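Local coordinates for protein adenosine deaminase (Burkholderia ambifaria, PDB 4GXW) that binds a zinc ion and, as a member of the adenosine and AMP deaminase family, probably catalyses the hydrolytic deamination of a purine, at residues L29-L34 with H108-A113; A56-A61 with R85-R90; A65-G70 with D302-K307; V264-S269 with W314-S319. All coordinates share one frame; numbering follows the deposited sequence. Where two conformers were deposited one is given.

Contact 1. Residues L29-L34 with H108-A113; sequences LPKVEL and HNVRHA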
loop_
_atom_site.group_PDB
_atom_site.type_symbol
_atom_site.label_atom_id
_atom_site.label_comp_id
_atom_site.label_asym_id
_atom_site.label_seq_id
_atom_site.Cartn_x
_atom_site.Cartn_y
_atom_site.Cartn_z
ATOM N N LEU A 29 10.046 11.182 9.967
ATOM C CA LEU A 29 9.844 9.816 10.456
ATOM C C LEU A 29 10.398 8.789 9.483
ATOM O O LEU A 29 10.035 8.790 8.312
ATOM C CB LEU A 29 8.351 9.513 10.632
ATOM C CG LEU A 29 7.552 10.094 11.792
ATOM C CD1 LEU A 29 6.172 9.463 11.846
ATOM C CD2 LEU A 29 8.299 9.878 13.093
ATOM N N PRO A 30 11.271 7.897 9.958
ATOM C CA PRO A 30 11.688 6.817 9.049
ATOM C C PRO A 30 10.515 5.874 8.822
ATOM O O PRO A 30 9.768 5.595 9.769
ATOM C CB PRO A 30 12.816 6.107 9.802
ATOM C CG PRO A 30 12.681 6.541 11.234
ATOM C CD PRO A 30 11.954 7.853 11.263
ATOM N N LYS A 31 10.355 5.397 7.590
ATOM C CA LYS A 31 9.180 4.627 7.221
ATOM C C LYS A 31 9.490 3.419 6.370
ATOM O O LYS A 31 10.457 3.405 5.594
ATOM C CB LYS A 31 8.220 5.498 6.397
ATOM C CG LYS A 31 7.731 6.775 7.076
ATOM C CD LYS A 31 7.012 7.680 6.075
ATOM C CE LYS A 31 6.718 9.066 6.644
ATOM N NZ LYS A 31 7.928 9.948 6.815
ATOM N N VAL A 32 8.682 2.376 6.529
ATOM C CA VAL A 32 8.532 1.394 5.466
ATOM C C VAL A 32 7.156 1.614 4.854
ATOM O O VAL A 32 6.249 2.156 5.498
ATOM C CB VAL A 32 8.666 -0.067 5.944
ATOM C CG1 VAL A 32 9.986 -0.271 6.670
ATOM C CG2 VAL A 32 7.501 -0.457 6.833
ATOM N N GLU A 33 7.010 1.213 3.599
ATOM C CA GLU A 33 5.696 1.167 2.952
ATOM C C GLU A 33 5.467 -0.270 2.489
ATOM O O GLU A 33 6.311 -0.846 1.788
ATOM C CB GLU A 33 5.574 2.135 1.774
ATOM C CG GLU A 33 4.191 2.085 1.118
ATOM C CD GLU A 33 3.790 3.378 0.451
ATOM O OE1 GLU A 33 4.518 3.841 -0.465
ATOM O OE2 GLU A 33 2.738 3.939 0.841
ATOM N N LEU A 34 4.335 -0.839 2.905
ATOM C CA LEU A 34 4.013 -2.237 2.631
ATOM C C LEU A 34 2.764 -2.406 1.781
ATOM O O LEU A 34 2.404 -3.526 1.436
ATOM C CB LEU A 34 3.820 -3.011 3.939
ATOM C CG LEU A 34 4.992 -3.060 4.911
ATOM C CD1 LEU A 34 4.617 -3.860 6.148
ATOM C CD2 LEU A 34 6.216 -3.659 4.228
ATOM N N HIS A 108 10.160 11.044 1.097
ATOM C CA HIS A 108 9.410 11.107 2.348
ATOM C C HIS A 108 9.982 10.175 3.403
ATOM O O HIS A 108 9.289 9.787 4.343
ATOM C CB HIS A 108 7.930 10.834 2.099
ATOM C CG HIS A 108 7.250 11.962 1.400
ATOM N ND1 HIS A 108 6.771 13.061 2.075
ATOM C CD2 HIS A 108 7.031 12.201 0.087
ATOM C CE1 HIS A 108 6.262 13.921 1.212
ATOM N NE2 HIS A 108 6.404 13.419 -0.003
ATOM N N ASN A 109 11.256 9.828 3.236
ATOM C CA ASN A 109 11.973 8.985 4.187
ATOM C C ASN A 109 11.424 7.565 4.313
ATOM O O ASN A 109 11.592 6.912 5.350
ATOM C CB ASN A 109 12.099 9.674 5.548
ATOM C CG ASN A 109 13.062 10.837 5.505
ATOM O OD1 ASN A 109 14.234 10.670 5.137
ATOM N ND2 ASN A 109 12.578 12.030 5.839
ATOM N N VAL A 110 10.780 7.083 3.251
ATOM C CA VAL A 110 10.561 5.655 3.121
ATOM C C VAL A 110 11.914 5.026 2.798
ATOM O O VAL A 110 12.550 5.380 1.795
ATOM C CB VAL A 110 9.515 5.326 2.038
ATOM C CG1 VAL A 110 9.396 3.817 1.880
ATOM C CG2 VAL A 110 8.156 5.941 2.399
ATOM N N ARG A 111 12.357 4.113 3.656
ATOM C CA ARG A 111 13.666 3.483 3.502
ATOM C C ARG A 111 13.561 2.109 2.862
ATOM O O ARG A 111 14.548 1.560 2.374
ATOM C CB ARG A 111 14.367 3.403 4.851
ATOM C CG ARG A 111 14.677 4.785 5.389
ATOM C CD ARG A 111 15.250 4.770 6.789
ATOM N NE ARG A 111 15.599 6.123 7.221
ATOM C CZ ARG A 111 16.077 6.426 8.423
ATOM N NH1 ARG A 111 16.278 5.469 9.313
ATOM N NH2 ARG A 111 16.364 7.685 8.729
ATOM N N HIS A 112 12.343 1.573 2.852
ATOM C CA HIS A 112 12.065 0.250 2.318
ATOM C C HIS A 112 10.613 0.238 1.860
ATOM O O HIS A 112 9.712 0.523 2.653
ATOM C CB HIS A 112 12.299 -0.811 3.403
ATOM C CG HIS A 112 11.963 -2.204 2.972
ATOM N ND1 HIS A 112 12.833 -2.993 2.249
ATOM C CD2 HIS A 112 10.848 -2.951 3.164
ATOM C CE1 HIS A 112 12.264 -4.161 2.006
ATOM N NE2 HIS A 112 11.056 -4.157 2.543
ATOM N N ALA A 113 10.392 -0.084 0.587
ATOM C CA ALA A 113 9.049 -0.106 0.003
ATOM C C ALA A 113 8.773 -1.450 -0.659
ATOM O O ALA A 113 9.569 -1.921 -1.473
ATOM C CB ALA A 113 8.883 1.015 -1.027
#
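In the parallel barrel sheet of this TIM-barrel amidohydrolase, the first strand, 31-33, lies beside the start of the next, 110-117, at 26° between the short axes of the paired segments. Lys31 N donates to Asn109 O (3.0 Å), Arg111 N to Lys31 O (2.8 Å) and Glu33 N to His112 O (2.9 Å); Lys31 thus straddles Val110. The ammonium of Lys31 turns back at its last torsion (chi4 72°) and bridges the carbonyls that lead into the two strands: NZ reaches His108 O at 2.8 Å, tilted from the carbonyl plane, and Leu29 O at 2.8 Å on a lone pair; Phe26 O is a further acceptor. Across the strands Pro30 CB sits over the centre of the Arg111 guanidinium, 3.6 Å from NH1, while that group also pairs with Glu356. On the face with Lys31 and Glu33, Val110 CG2 meets Lys31 CB at 4.0 Å. Asn109, at positive phi, is the C-prime residue of the Schellman motif that closes helix 91-106. That helix and helix 310-319 pack on the Lys31 and Val110 face, Tyr101 and Thr300 hold the Glu33 carboxylate, and helix 343-371 covers Pro30 and Val32.

Contact 2. Residues A56-A61 with R85-R90; sequences APIERA and RYLLTR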
loop_
_atom_site.group_PDB
_atom_site.type_symbol
_atom_site.label_atom_id
_atom_site.label_comp_id
_atom_site.label_asym_id
_atom_site.label_seq_id
_atom_site.Cartn_x
_atom_site.Cartn_y
_atom_site.Cartn_z
ATOM N N ALA A 56 -3.090 7.108 -26.786
ATOM C CA ALA A 56 -4.210 6.571 -26.031
ATOM C C ALA A 56 -5.438 7.435 -26.269
ATOM O O ALA A 56 -5.329 8.660 -26.358
ATOM C CB ALA A 56 -3.872 6.534 -24.547
ATOM N N PRO A 57 -6.617 6.802 -26.369
ATOM C CA PRO A 57 -7.886 7.512 -26.566
ATOM C C PRO A 57 -8.324 8.202 -25.281
ATOM O O PRO A 57 -9.425 7.961 -24.777
ATOM C CB PRO A 57 -8.856 6.387 -26.929
ATOM C CG PRO A 57 -8.295 5.185 -26.248
ATOM C CD PRO A 57 -6.803 5.340 -26.318
ATOM N N ILE A 58 -7.439 9.045 -24.756
ATOM C CA ILE A 58 -7.639 9.759 -23.504
ATOM C C ILE A 58 -7.028 11.151 -23.674
ATOM O O ILE A 58 -5.808 11.283 -23.799
ATOM C CB ILE A 58 -6.916 9.046 -22.332
ATOM C CG1 ILE A 58 -7.246 7.550 -22.299
ATOM C CG2 ILE A 58 -7.270 9.692 -21.004
ATOM C CD1 ILE A 58 -6.265 6.724 -21.493
ATOM N N GLU A 59 -7.865 12.186 -23.698
ATOM C CA GLU A 59 -7.362 13.550 -23.864
ATOM C C GLU A 59 -6.973 14.164 -22.525
ATOM O O GLU A 59 -7.269 13.595 -21.467
ATOM C CB GLU A 59 -8.381 14.438 -24.590
ATOM C CG GLU A 59 -9.604 14.850 -23.766
ATOM C CD GLU A 59 -10.626 13.737 -23.610
ATOM O OE1 GLU A 59 -10.368 12.609 -24.080
ATOM O OE2 GLU A 59 -11.695 13.991 -23.012
ATOM N N ARG A 60 -6.311 15.320 -22.581
ATOM C CA ARG A 60 -5.849 16.019 -21.380
ATOM C C ARG A 60 -6.915 16.119 -20.293
ATOM O O ARG A 60 -6.596 16.041 -19.114
ATOM C CB ARG A 60 -5.323 17.422 -21.712
ATOM C CG ARG A 60 -3.811 17.600 -21.520
ATOM C CD ARG A 60 -3.286 16.820 -20.311
ATOM N NE ARG A 60 -3.118 17.639 -19.111
ATOM C CZ ARG A 60 -1.981 18.238 -18.771
ATOM N NH1 ARG A 60 -1.909 18.957 -17.659
ATOM N NH2 ARG A 60 -0.911 18.120 -19.548
ATOM N N ALA A 61 -8.176 16.273 -20.692
ATOM C CA ALA A 61 -9.272 16.398 -19.732
ATOM C C ALA A 61 -9.829 15.057 -19.229
ATOM O O ALA A 61 -10.405 14.988 -18.143
ATOM C CB ALA A 61 -10.392 17.263 -20.304
ATOM N N ARG A 85 -4.317 -1.115 -20.464
ATOM C CA ARG A 85 -4.865 -1.297 -21.805
ATOM C C ARG A 85 -4.302 -0.322 -22.839
ATOM O O ARG A 85 -4.159 -0.681 -24.008
ATOM C CB ARG A 85 -6.402 -1.264 -21.797
ATOM C CG ARG A 85 -7.028 -1.697 -23.130
ATOM C CD ARG A 85 -8.529 -1.950 -23.024
ATOM N NE ARG A 85 -8.837 -3.076 -22.147
ATOM C CZ ARG A 85 -8.731 -4.355 -22.495
ATOM N NH1 ARG A 85 -8.313 -4.687 -23.708
ATOM N NH2 ARG A 85 -9.039 -5.304 -21.619
ATOM N N TYR A 86 -3.971 0.896 -22.413
ATOM C CA TYR A 86 -3.621 1.947 -23.375
ATOM C C TYR A 86 -2.259 2.620 -23.197
ATOM O O TYR A 86 -1.663 3.071 -24.178
ATOM C CB TYR A 86 -4.708 3.030 -23.397
ATOM C CG TYR A 86 -6.071 2.506 -23.787
ATOM C CD1 TYR A 86 -6.301 2.033 -25.067
ATOM C CD2 TYR A 86 -7.116 2.469 -22.875
ATOM C CE1 TYR A 86 -7.535 1.546 -25.443
ATOM C CE2 TYR A 86 -8.364 1.976 -23.240
ATOM C CZ TYR A 86 -8.560 1.517 -24.527
ATOM O OH TYR A 86 -9.784 1.025 -24.911
ATOM N N LEU A 87 -1.770 2.705 -21.967
ATOM C CA LEU A 87 -0.625 3.574 -21.697
ATOM C C LEU A 87 0.713 2.872 -21.587
ATOM O O LEU A 87 1.728 3.380 -22.064
ATOM C CB LEU A 87 -0.837 4.382 -20.419
ATOM C CG LEU A 87 -1.457 5.768 -20.550
ATOM C CD1 LEU A 87 -2.919 5.626 -20.889
ATOM C CD2 LEU A 87 -1.259 6.566 -19.266
ATOM N N LEU A 88 0.728 1.728 -20.918
ATOM C CA LEU A 88 1.970 1.005 -20.674
ATOM C C LEU A 88 2.194 0.064 -21.853
ATOM O O LEU A 88 1.567 -1.002 -21.947
ATOM C CB LEU A 88 1.880 0.233 -19.349
ATOM C CG LEU A 88 1.644 1.123 -18.122
ATOM C CD1 LEU A 88 1.293 0.298 -16.888
ATOM C CD2 LEU A 88 2.841 2.042 -17.843
ATOM N N THR A 89 3.063 0.469 -22.773
ATOM C CA THR A 89 3.213 -0.266 -24.028
ATOM C C THR A 89 4.605 -0.854 -24.258
ATOM O O THR A 89 4.807 -1.593 -25.225
ATOM C CB THR A 89 2.832 0.601 -25.247
ATOM O OG1 THR A 89 3.750 1.692 -25.369
ATOM C CG2 THR A 89 1.403 1.142 -25.106
ATOM N N ARG A 90 5.555 -0.528 -23.382
ATOM C CA ARG A 90 6.921 -1.043 -23.478
ATOM C C ARG A 90 7.401 -1.378 -22.087
ATOM O O ARG A 90 7.027 -0.696 -21.136
ATOM C CB ARG A 90 7.873 0.010 -24.050
ATOM C CG ARG A 90 7.479 0.633 -25.365
ATOM C CD ARG A 90 8.548 1.608 -25.822
ATOM N NE ARG A 90 8.152 2.380 -26.999
ATOM C CZ ARG A 90 9.005 2.999 -27.810
ATOM N NH1 ARG A 90 10.307 2.947 -27.571
ATOM N NH2 ARG A 90 8.555 3.676 -28.860
#
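Ala56 and Tyr86 bring the two backbones nearest, CA to CA 5.4 Å, where the loop 56-61 passes the last turn of helix 77-87, a turn widened to the pi type at 85-87. Pro57 is the centre of an inverse gamma turn, closed by Ile58 N to Ala56 O at 2.7 Å, and this tight bend carries three successive side chains onto the helix end. The pyrrolidine of Pro57 lies over one face of the Tyr86 ring in a CH-pi contact: CG stands 3.9 Å from the ring centroid, 16° off the normal, and CD comes to 3.6 Å from CD1 of Tyr86. The opposite face of the same ring is covered by Arg85 CG, so the phenol is sandwiched between a proline and an aliphatic arginine chain. Tyr86 CG is anti to its carbonyl carbon (chi1 -60°), which turns a ring face to the pyrrolidine. At the root of the tyrosine side chain, the methyl of Ala56 touches Tyr86 CB at 3.8 Å and Leu87 CD1 at 3.9 Å. Ile58 reaches in with CD1, crossing Leu87 at about a right angle and meeting its CD1 at 3.6 Å. Phe47 of helix 44-54 backs Leu87, and Ile63 and Phe66 of helix 62-67 back Ile58. Ser54 OG bonds Tyr86 O and, weakly, Ala56 N; between the side chains of the two segments the chemistry is apolar, so they meet by dispersion and shape, with Leu87 buried and Tyr86 exposed.

Contact 3. Residues A65-G70 with D302-K307; sequences AFYARG and DPTLHK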
loop_
_atom_site.group_PDB
_atom_site.type_symbol
_atom_site.label_atom_id
_atom_site.label_comp_id
_atom_site.label_asym_id
_atom_site.label_seq_id
_atom_site.Cartn_x
_atom_site.Cartn_y
_atom_site.Cartn_z
ATOM N N ALA A 65 -10.235 13.681 -14.942
ATOM C CA ALA A 65 -11.259 12.986 -14.173
ATOM C C ALA A 65 -10.593 11.772 -13.530
ATOM O O ALA A 65 -10.981 11.338 -12.442
ATOM C CB ALA A 65 -12.414 12.565 -15.059
ATOM N N PHE A 66 -9.587 11.235 -14.219
ATOM C CA PHE A 66 -8.766 10.144 -13.697
ATOM C C PHE A 66 -8.047 10.564 -12.414
ATOM O O PHE A 66 -7.969 9.791 -11.457
ATOM C CB PHE A 66 -7.731 9.697 -14.741
ATOM C CG PHE A 66 -8.258 8.714 -15.755
ATOM C CD1 PHE A 66 -9.415 7.989 -15.508
ATOM C CD2 PHE A 66 -7.585 8.507 -16.954
ATOM C CE1 PHE A 66 -9.893 7.080 -16.441
ATOM C CE2 PHE A 66 -8.059 7.600 -17.889
ATOM C CZ PHE A 66 -9.215 6.888 -17.632
ATOM N N TYR A 67 -7.529 11.791 -12.397
ATOM C CA TYR A 67 -6.749 12.294 -11.262
ATOM C C TYR A 67 -7.538 13.163 -10.283
ATOM O O TYR A 67 -6.994 13.620 -9.277
ATOM C CB TYR A 67 -5.498 13.041 -11.747
ATOM C CG TYR A 67 -4.333 12.117 -12.048
ATOM C CD1 TYR A 67 -4.260 11.437 -13.255
ATOM C CD2 TYR A 67 -3.320 11.911 -11.117
ATOM C CE1 TYR A 67 -3.207 10.587 -13.536
ATOM C CE2 TYR A 67 -2.256 11.060 -11.386
ATOM C CZ TYR A 67 -2.209 10.396 -12.597
ATOM O OH TYR A 67 -1.172 9.541 -12.888
ATOM N N ALA A 68 -8.815 13.388 -10.575
ATOM C CA ALA A 68 -9.681 14.120 -9.655
ATOM C C ALA A 68 -10.052 13.244 -8.463
ATOM O O ALA A 68 -10.503 12.109 -8.632
ATOM C CB ALA A 68 -10.933 14.603 -10.368
ATOM N N ARG A 69 -9.856 13.779 -7.263
ATOM C CA ARG A 69 -10.134 13.052 -6.032
ATOM C C ARG A 69 -11.182 13.803 -5.211
ATOM O O ARG A 69 -10.856 14.738 -4.475
ATOM C CB ARG A 69 -8.843 12.867 -5.234
ATOM C CG ARG A 69 -8.989 12.054 -3.963
ATOM C CD ARG A 69 -9.383 10.622 -4.262
ATOM N NE ARG A 69 -9.296 9.795 -3.063
ATOM C CZ ARG A 69 -9.554 8.492 -3.030
ATOM N NH1 ARG A 69 -9.920 7.856 -4.135
ATOM N NH2 ARG A 69 -9.439 7.821 -1.889
ATOM N N GLY A 70 -12.438 13.383 -5.348
ATOM C CA GLY A 70 -13.566 14.100 -4.774
ATOM C C GLY A 70 -13.981 13.653 -3.384
ATOM O O GLY A 70 -13.304 12.838 -2.759
ATOM N N ASP A 302 -2.624 4.097 -3.228
ATOM C CA ASP A 302 -2.528 4.678 -4.572
ATOM C C ASP A 302 -2.165 6.147 -4.402
ATOM O O ASP A 302 -3.032 7.023 -4.537
ATOM C CB ASP A 302 -3.857 4.542 -5.335
ATOM C CG ASP A 302 -4.340 3.115 -5.416
ATOM O OD1 ASP A 302 -3.797 2.340 -6.228
ATOM O OD2 ASP A 302 -5.284 2.755 -4.673
ATOM N N PRO A 303 -0.891 6.434 -4.087
ATOM C CA PRO A 303 -0.522 7.774 -3.614
ATOM C C PRO A 303 -0.858 8.903 -4.584
ATOM O O PRO A 303 -1.318 9.953 -4.144
ATOM C CB PRO A 303 0.995 7.670 -3.376
ATOM C CG PRO A 303 1.415 6.461 -4.159
ATOM C CD PRO A 303 0.265 5.522 -4.073
ATOM N N THR A 304 -0.648 8.713 -5.879
ATOM C CA THR A 304 -0.888 9.830 -6.791
ATOM C C THR A 304 -2.362 9.988 -7.147
ATOM O O THR A 304 -2.801 11.083 -7.496
ATOM C CB THR A 304 -0.052 9.731 -8.067
ATOM O OG1 THR A 304 -0.358 8.498 -8.726
ATOM C CG2 THR A 304 1.433 9.807 -7.738
ATOM N N LEU A 305 -3.125 8.904 -7.056
ATOM C CA LEU A 305 -4.554 8.948 -7.365
ATOM C C LEU A 305 -5.391 9.331 -6.141
ATOM O O LEU A 305 -6.429 9.977 -6.274
ATOM C CB LEU A 305 -5.022 7.607 -7.926
ATOM C CG LEU A 305 -4.327 7.175 -9.218
ATOM C CD1 LEU A 305 -4.839 5.829 -9.695
ATOM C CD2 LEU A 305 -4.494 8.215 -10.311
ATOM N N HIS A 306 -4.933 8.940 -4.958
ATOM C CA HIS A 306 -5.579 9.326 -3.702
ATOM C C HIS A 306 -5.108 10.698 -3.226
ATOM O O HIS A 306 -5.648 11.233 -2.262
ATOM C CB HIS A 306 -5.274 8.314 -2.595
ATOM C CG HIS A 306 -6.048 7.035 -2.697
ATOM N ND1 HIS A 306 -6.180 6.173 -1.628
ATOM C CD2 HIS A 306 -6.716 6.467 -3.726
ATOM C CE1 HIS A 306 -6.899 5.128 -2.000
ATOM N NE2 HIS A 306 -7.238 5.280 -3.267
ATOM N N LYS A 307 -4.095 11.249 -3.889
ATOM C CA LYS A 307 -3.487 12.520 -3.483
ATOM C C LYS A 307 -2.985 12.466 -2.045
ATOM O O LYS A 307 -3.260 13.364 -1.239
ATOM C CB LYS A 307 -4.465 13.690 -3.647
ATOM C CG LYS A 307 -4.966 13.901 -5.069
ATOM C CD LYS A 307 -5.946 15.072 -5.128
ATOM C CE LYS A 307 -6.525 15.254 -6.524
ATOM N NZ LYS A 307 -7.598 16.288 -6.576
HETATM O O HOH W 1 -8.417 9.911 -8.112
HETATM O O HOH W 2 -7.908 10.379 -0.786
#
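The guanidinium of Arg69 lies flat on the imidazole of His306, centres 3.9 Å apart and planes 18° from parallel, with NH2 above the middle of the ring and NH1 3.5 Å from CD2 of His306. Asp302 CB covers the other imidazole face. At the contact's other end, Leu305 CD2 stands over the centre of the Tyr67 ring, 3.8 Å from the centroid. Lys307 stretches alongside Arg69, its CD and CE against Arg69 CB at 3.6 Å. One water lies within hydrogen-bonding distance of Leu305 O (2.7 Å) and Ala68 O; another accepts from Arg69 NE (2.7 Å) and donates to His306 O. A bend in the arginine chain at chi2 (65°) carries its head over the histidine. Farther out, Ser269 takes Arg69 NH1 and Thr267 bonds His306 ND1, while Val42 O is a partner of Tyr67 OH and Thr304 OG1, the latter also meeting Gly40 O; these hold both stacked heads and the phenol end. His306 lies about 4 Å from Asp301, side chain to side chain, and about 7 Å from the zinc. Helix 62-67 and the residues after it thus pack on the short, weakly bonded helix that follows zinc-binding Asp301, in the outer shell of an amidohydrolase metal site.

Contact 4. Residues V264-S269 with W314-S319; sequences VVPTNS and WELMFS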
loop_
_atom_site.group_PDB
_atom_site.type_symbol
_atom_site.label_atom_id
_atom_site.label_comp_id
_atom_site.label_asym_id
_atom_site.label_seq_id
_atom_site.Cartn_x
_atom_site.Cartn_y
_atom_site.Cartn_z
ATOM N N VAL A 264 -2.944 -0.820 6.578
ATOM C CA VAL A 264 -4.174 -0.024 6.558
ATOM C C VAL A 264 -3.969 1.250 5.756
ATOM O O VAL A 264 -2.836 1.725 5.590
ATOM C CB VAL A 264 -4.694 0.287 7.991
ATOM C CG1 VAL A 264 -4.987 -1.016 8.763
ATOM C CG2 VAL A 264 -3.701 1.177 8.745
ATOM N N VAL A 265 -5.071 1.789 5.251
ATOM C CA VAL A 265 -5.027 2.900 4.315
ATOM C C VAL A 265 -6.055 3.935 4.767
ATOM O O VAL A 265 -7.259 3.755 4.563
ATOM C CB VAL A 265 -5.349 2.409 2.879
ATOM C CG1 VAL A 265 -5.327 3.565 1.891
ATOM C CG2 VAL A 265 -4.375 1.297 2.460
ATOM N N PRO A 266 -5.593 5.017 5.413
ATOM C CA PRO A 266 -6.554 6.022 5.883
ATOM C C PRO A 266 -7.415 6.594 4.761
ATOM O O PRO A 266 -8.593 6.884 4.980
ATOM C CB PRO A 266 -5.671 7.089 6.556
ATOM C CG PRO A 266 -4.244 6.713 6.262
ATOM C CD PRO A 266 -4.230 5.259 5.911
ATOM N N THR A 267 -6.860 6.714 3.560
ATOM C CA THR A 267 -7.618 7.228 2.423
ATOM C C THR A 267 -8.439 6.171 1.674
ATOM O O THR A 267 -8.831 6.416 0.533
ATOM C CB THR A 267 -6.686 7.932 1.422
ATOM O OG1 THR A 267 -5.643 7.031 1.023
ATOM C CG2 THR A 267 -6.065 9.164 2.068
ATOM N N ASN A 268 -8.706 5.019 2.294
ATOM C CA ASN A 268 -9.504 3.977 1.648
ATOM C C ASN A 268 -10.772 4.551 1.013
ATOM O O ASN A 268 -11.570 5.197 1.689
ATOM C CB ASN A 268 -9.867 2.899 2.661
ATOM C CG ASN A 268 -10.726 1.797 2.063
ATOM O OD1 ASN A 268 -11.927 1.722 2.324
ATOM N ND2 ASN A 268 -10.108 0.931 1.258
ATOM N N SER A 269 -10.944 4.336 -0.291
ATOM C CA SER A 269 -12.032 4.985 -1.015
ATOM C C SER A 269 -13.405 4.516 -0.554
ATOM O O SER A 269 -14.343 5.318 -0.483
ATOM C CB SER A 269 -11.904 4.759 -2.521
ATOM O OG SER A 269 -10.686 5.273 -3.022
ATOM N N TRP A 314 0.764 9.160 7.390
ATOM C CA TRP A 314 1.107 9.164 8.804
ATOM C C TRP A 314 0.416 10.316 9.555
ATOM O O TRP A 314 -0.135 10.121 10.642
ATOM C CB TRP A 314 2.643 9.168 8.972
ATOM C CG TRP A 314 3.185 7.812 8.698
ATOM C CD1 TRP A 314 3.439 7.261 7.478
ATOM C CD2 TRP A 314 3.454 6.787 9.667
ATOM N NE1 TRP A 314 3.877 5.962 7.626
ATOM C CE2 TRP A 314 3.889 5.649 8.958
ATOM C CE3 TRP A 314 3.381 6.728 11.062
ATOM C CZ2 TRP A 314 4.248 4.460 9.603
ATOM C CZ3 TRP A 314 3.735 5.553 11.697
ATOM C CH2 TRP A 314 4.163 4.436 10.968
ATOM N N GLU A 315 0.416 11.503 8.955
ATOM C CA GLU A 315 -0.264 12.660 9.539
ATOM C C GLU A 315 -1.739 12.364 9.848
ATOM O O GLU A 315 -2.221 12.670 10.941
ATOM C CB GLU A 315 -0.159 13.861 8.599
ATOM C CG GLU A 315 -1.004 15.049 9.037
ATOM C CD GLU A 315 -0.914 16.223 8.084
ATOM O OE1 GLU A 315 0.130 16.365 7.411
ATOM O OE2 GLU A 315 -1.891 17.010 8.001
ATOM N N LEU A 316 -2.444 11.747 8.896
ATOM C CA LEU A 316 -3.868 11.458 9.075
ATOM C C LEU A 316 -4.156 10.587 10.295
ATOM O O LEU A 316 -5.173 10.765 10.964
ATOM C CB LEU A 316 -4.453 10.802 7.820
ATOM C CG LEU A 316 -4.621 11.711 6.603
ATOM C CD1 LEU A 316 -5.107 10.905 5.403
ATOM C CD2 LEU A 316 -5.571 12.865 6.904
ATOM N N MET A 317 -3.271 9.638 10.580
ATOM C CA MET A 317 -3.453 8.790 11.758
ATOM C C MET A 317 -3.518 9.624 13.042
ATOM O O MET A 317 -4.310 9.343 13.946
ATOM C CB MET A 317 -2.323 7.764 11.856
ATOM C CG MET A 317 -2.168 6.902 10.624
ATOM S SD MET A 317 -3.596 5.860 10.251
ATOM C CE MET A 317 -3.366 4.530 11.416
ATOM N N PHE A 318 -2.687 10.660 13.092
ATOM C CA PHE A 318 -2.609 11.587 14.214
ATOM C C PHE A 318 -3.712 12.653 14.167
ATOM O O PHE A 318 -4.342 12.948 15.183
ATOM C CB PHE A 318 -1.218 12.236 14.209
ATOM C CG PHE A 318 -0.984 13.227 15.322
ATOM C CD1 PHE A 318 -0.460 12.813 16.538
ATOM C CD2 PHE A 318 -1.250 14.577 15.137
ATOM C CE1 PHE A 318 -0.228 13.726 17.557
ATOM C CE2 PHE A 318 -1.017 15.493 16.151
ATOM C CZ PHE A 318 -0.511 15.063 17.362
ATOM N N SER A 319 -3.954 13.240 12.997
ATOM C CA SER A 319 -4.856 14.388 12.924
ATOM C C SER A 319 -6.329 14.001 12.972
ATOM O O SER A 319 -7.148 14.759 13.470
ATOM C CB SER A 319 -4.591 15.201 11.651
ATOM O OG SER A 319 -4.836 14.414 10.497
#
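The ring of Pro266 meets two side chains of helix 310-319 along its CB-CG border. Leu316 comes to CB, with its CD1 at 4.0 Å and its own CB at 4.1 Å from Pro266 CB; Met317 comes to CG, its SD 4.1 Å from Pro266 CG and its chain crossing the proline at about a right angle. The indole of Trp314 turns from the loop toward Leu328 and Phe331 of helix 325-338. Bends at chi2 (-63°) and chi3 (-79°) fold the thioether of Met317 back toward the loop, bringing CE to 4.3 Å from Val264 CG2. In fold terms, Val264 ends strand 261-264 of the barrel and Pro266 lies in the type I turn from Val265 to Asn268, closed by Asn268 N to Val265 O at 3.0 Å; Asn268 then N-caps helix 269-274. The same turn presents Thr267, whose side chain crosses that of Leu316 at about a right angle, CG2 meeting CD1 at 3.9 Å. With OG1 between the backbone N and the carbonyl carbon (chi1 55°), CG2 is anti to the carbonyl carbon and faces Leu316, while OG1 bonds His306. Thr267 approaches Asp301, a zinc ligand, to about 5 Å between side chains. Met317 also touches Ile296 and Pro298 of strand 295-298 and Phe331 of helix 325-338.

How the contacts relate
The four contacts fall within one TIM-barrel domain. Contact 1 joins the first two strands of its parallel sheet; contact 2, whose segments both lie in the chain between those strands, sits at the surface about 30 Å away, centre to centre. Contacts 2 and 3 involve helices 77-87 and 62-67, consecutive in the chain, and touch where Ile58 CG2 packs on Phe66 CE2 at 3.8 Å. Contact 3 returns to the barrel and touches contact 4 through probable hydrogen bonds of His306 to Thr267 and Arg69 to Ser269, their centres about 15 Å apart. Contact 4 meets contact 1 where Trp314 packs on Lys31 and Leu29. Residues 65-70 are thereby tied to late barrel loops flanking zinc-binding Asp301.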